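Alpha-L-arabinosidase (PDB 6D25) probably hydrolyses alpha-L-arabinofuranosyl side groups of arabinoxylans, including those on internally di-substituted xylose units, as a trimeric GH51 arabinofuranosidase. Local coordinates at residues M210-R220 with H247-A256. Sequence-based numbering, arbitrary orientation.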
# COMPACT_ATOMS: atom_id res chain seq x y z
N MET A 210 -4.52 -4.64 10.69
CA MET A 210 -3.21 -5.12 10.26
C MET A 210 -2.62 -6.09 11.29
O MET A 210 -2.65 -5.80 12.49
CB MET A 210 -2.26 -3.95 10.07
CG MET A 210 -2.71 -2.95 9.03
SD MET A 210 -1.39 -1.72 8.75
CE MET A 210 -2.26 -0.50 7.76
N ARG A 211 -2.04 -7.17 10.82
CA ARG A 211 -1.07 -7.92 11.62
C ARG A 211 0.16 -7.03 11.86
O ARG A 211 0.52 -6.22 11.00
CB ARG A 211 -0.49 -9.12 10.87
CG ARG A 211 -1.45 -10.13 10.30
CD ARG A 211 -0.69 -11.25 9.59
NE ARG A 211 0.11 -10.87 8.45
CZ ARG A 211 1.39 -11.23 8.24
NH1 ARG A 211 2.05 -12.01 9.07
NH2 ARG A 211 2.04 -10.76 7.19
N VAL A 212 0.82 -7.22 13.01
CA VAL A 212 1.96 -6.36 13.33
C VAL A 212 3.07 -6.52 12.28
O VAL A 212 3.71 -5.52 11.98
CB VAL A 212 2.51 -6.61 14.75
CG1 VAL A 212 3.05 -8.01 14.94
CG2 VAL A 212 3.51 -5.55 15.12
N GLU A 213 3.26 -7.69 11.73
CA GLU A 213 4.33 -7.89 10.72
C GLU A 213 4.10 -6.96 9.52
O GLU A 213 5.07 -6.34 8.98
CB GLU A 213 4.41 -9.34 10.27
CG GLU A 213 4.85 -10.33 11.36
CD GLU A 213 3.81 -10.76 12.40
OE1 GLU A 213 2.61 -10.36 12.31
OE2 GLU A 213 4.22 -11.49 13.35
N TYR A 214 2.85 -6.75 9.15
CA TYR A 214 2.49 -5.87 8.04
C TYR A 214 2.56 -4.41 8.48
O TYR A 214 3.12 -3.57 7.77
CB TYR A 214 1.09 -6.24 7.51
CG TYR A 214 0.59 -5.41 6.36
CD1 TYR A 214 1.34 -5.28 5.19
CD2 TYR A 214 -0.63 -4.79 6.41
CE1 TYR A 214 0.90 -4.51 4.12
CE2 TYR A 214 -1.11 -4.05 5.34
CZ TYR A 214 -0.35 -3.90 4.18
OH TYR A 214 -0.83 -3.20 3.12
N ALA A 215 2.05 -4.11 9.65
CA ALA A 215 2.08 -2.76 10.19
C ALA A 215 3.52 -2.25 10.31
O ALA A 215 3.74 -1.06 10.13
CB ALA A 215 1.39 -2.69 11.53
N ALA A 216 4.47 -3.12 10.67
CA ALA A 216 5.85 -2.68 10.83
C ALA A 216 6.41 -2.25 9.46
O ALA A 216 7.09 -1.20 9.36
CB ALA A 216 6.69 -3.78 11.45
N ASP A 217 6.09 -3.01 8.41
CA ASP A 217 6.51 -2.67 7.03
C ASP A 217 5.88 -1.35 6.60
O ASP A 217 6.54 -0.45 6.04
CB ASP A 217 6.18 -3.79 6.06
CG ASP A 217 7.07 -5.01 6.19
OD1 ASP A 217 8.27 -4.85 6.55
OD2 ASP A 217 6.59 -6.13 5.90
N VAL A 218 4.58 -1.21 6.87
CA VAL A 218 3.87 0.00 6.49
C VAL A 218 4.43 1.22 7.26
O VAL A 218 4.67 2.28 6.67
CB VAL A 218 2.36 -0.18 6.73
CG1 VAL A 218 1.61 1.12 6.56
CG2 VAL A 218 1.79 -1.22 5.79
N PHE A 219 4.65 1.08 8.55
CA PHE A 219 5.22 2.16 9.36
C PHE A 219 6.60 2.56 8.80
O PHE A 219 6.85 3.75 8.59
CB PHE A 219 5.34 1.77 10.85
CG PHE A 219 6.17 2.77 11.61
CD1 PHE A 219 5.71 4.05 11.87
CD2 PHE A 219 7.48 2.47 11.93
CE1 PHE A 219 6.53 4.99 12.48
CE2 PHE A 219 8.30 3.40 12.56
CZ PHE A 219 7.83 4.67 12.80
N ARG A 220 7.47 1.59 8.59
CA ARG A 220 8.81 1.88 8.07
C ARG A 220 8.73 2.71 6.77
O ARG A 220 9.51 3.66 6.57
CB ARG A 220 9.59 0.58 7.85
CG ARG A 220 10.11 -0.01 9.16
CD ARG A 220 10.65 -1.38 9.01
NE ARG A 220 11.77 -1.46 8.08
CZ ARG A 220 12.66 -2.41 8.06
NH1 ARG A 220 12.57 -3.44 8.93
NH2 ARG A 220 13.58 -2.38 7.08
N HIS A 247 3.08 -9.33 21.64
CA HIS A 247 3.63 -9.68 20.34
C HIS A 247 3.75 -8.43 19.46
O HIS A 247 4.72 -8.29 18.71
CB HIS A 247 2.79 -10.78 19.69
CG HIS A 247 3.30 -11.16 18.34
ND1 HIS A 247 4.49 -11.83 18.15
CD2 HIS A 247 2.79 -10.94 17.10
CE1 HIS A 247 4.63 -12.08 16.85
NE2 HIS A 247 3.61 -11.52 16.18
N TRP A 248 2.80 -7.53 19.53
CA TRP A 248 2.84 -6.31 18.75
C TRP A 248 4.09 -5.49 19.11
O TRP A 248 4.87 -5.07 18.23
CB TRP A 248 1.57 -5.50 18.98
CG TRP A 248 1.47 -4.33 18.05
CD1 TRP A 248 2.18 -3.16 18.08
CD2 TRP A 248 0.67 -4.28 16.86
NE1 TRP A 248 1.84 -2.38 17.01
CE2 TRP A 248 0.93 -3.05 16.24
CE3 TRP A 248 -0.22 -5.17 16.25
CZ2 TRP A 248 0.30 -2.67 15.05
CZ3 TRP A 248 -0.82 -4.81 15.07
CH2 TRP A 248 -0.58 -3.57 14.50
N THR A 249 4.31 -5.28 20.42
CA THR A 249 5.48 -4.52 20.85
C THR A 249 6.78 -5.20 20.39
O THR A 249 7.68 -4.54 19.94
CB THR A 249 5.49 -4.39 22.38
OG1 THR A 249 4.26 -3.80 22.75
CG2 THR A 249 6.63 -3.54 22.89
N GLU A 250 6.87 -6.51 20.57
CA GLU A 250 8.04 -7.28 20.20
C GLU A 250 8.38 -7.03 18.71
O GLU A 250 9.54 -6.76 18.37
CB GLU A 250 7.78 -8.76 20.49
CG GLU A 250 8.84 -9.67 19.94
CD GLU A 250 10.09 -9.75 20.79
OE1 GLU A 250 10.01 -9.53 22.00
OE2 GLU A 250 11.15 -10.08 20.20
N VAL A 251 7.39 -7.18 17.83
CA VAL A 251 7.69 -7.08 16.40
C VAL A 251 7.96 -5.62 16.03
O VAL A 251 8.88 -5.37 15.26
CB VAL A 251 6.57 -7.70 15.55
CG1 VAL A 251 6.79 -7.44 14.07
CG2 VAL A 251 6.47 -9.19 15.84
N MET A 252 7.16 -4.68 16.51
CA MET A 252 7.39 -3.30 16.10
C MET A 252 8.81 -2.87 16.54
O MET A 252 9.51 -2.18 15.78
CB MET A 252 6.41 -2.30 16.72
CG MET A 252 5.05 -2.38 16.16
SD MET A 252 4.88 -1.95 14.37
CE MET A 252 5.89 -0.49 14.29
N MET A 253 9.21 -3.25 17.76
CA MET A 253 10.54 -2.83 18.23
C MET A 253 11.63 -3.59 17.47
O MET A 253 12.62 -2.98 17.04
CB MET A 253 10.66 -3.06 19.76
CG MET A 253 9.81 -2.14 20.57
SD MET A 253 10.11 -0.39 20.33
CE MET A 253 11.69 -0.25 21.17
N ARG A 254 11.48 -4.91 17.31
CA ARG A 254 12.46 -5.71 16.61
C ARG A 254 12.66 -5.15 15.18
O ARG A 254 13.78 -5.05 14.70
CB ARG A 254 12.03 -7.18 16.47
CG ARG A 254 13.00 -8.10 15.75
CD ARG A 254 12.36 -9.51 15.65
NE ARG A 254 11.32 -9.56 14.61
CZ ARG A 254 10.21 -10.29 14.65
NH1 ARG A 254 9.94 -11.09 15.68
NH2 ARG A 254 9.37 -10.26 13.63
N GLU A 255 11.57 -4.81 14.51
CA GLU A 255 11.62 -4.49 13.10
C GLU A 255 11.85 -3.00 12.86
O GLU A 255 12.35 -2.65 11.78
CB GLU A 255 10.34 -4.90 12.35
CG GLU A 255 10.12 -6.37 12.31
CD GLU A 255 11.27 -7.16 11.64
OE1 GLU A 255 11.82 -6.69 10.68
OE2 GLU A 255 11.55 -8.26 12.08
N ALA A 256 11.50 -2.12 13.77
CA ALA A 256 11.42 -0.69 13.42
C ALA A 256 11.94 0.26 14.51
O ALA A 256 11.76 1.49 14.33
CB ALA A 256 9.99 -0.33 13.06
O HOH W 1 6.79 -12.24 13.47
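Val212 packs over the indole face of Trp248. Its CG2 makes a CH-pi contact, 3.6 Å from the centroid of the five-membered ring. CG1 turns to Val251 and to His247 CD2, because chi1 of 63° sets it between the backbone N and the carbonyl carbon. Val212 is thus a knob in a hole of His247, Trp248, Val251 and Met252. Met252 in turn sits as a knob among Val212, Ala215, Ala216 and Phe219. It bends at chi2 and chi3, and its SD lies 3.7 Å from Ala216 CA. At the indole edge, Met210 O lies 3.3 Å from Trp248 CZ3, and Trp248 NE1 bonds to Pro239 O. Helices 212-224 and 246-256 follow successive strands of the (beta/alpha)8 barrel; their segments 212-220 and 247-256 run 35° apart.

The polar side is looser and wetter, with His247 exposed. His247 NE2 donates to Glu213 OE2 (2.9 Å, 150°), on the syn side but tilted out of the carboxylate plane. A water links OE2 to Arg254 NH2. Arg254 NE donates to Glu255 OE2 (2.9 Å), while Arg220 NH1 makes a long salt bridge to Glu255 OE1 (3.8 Å). Arg220 NE hydrogen-bonds Asn209 O of a neighbouring subunit. Apolar packing joins the helices, bordered by polar groups that reach the trimer interface.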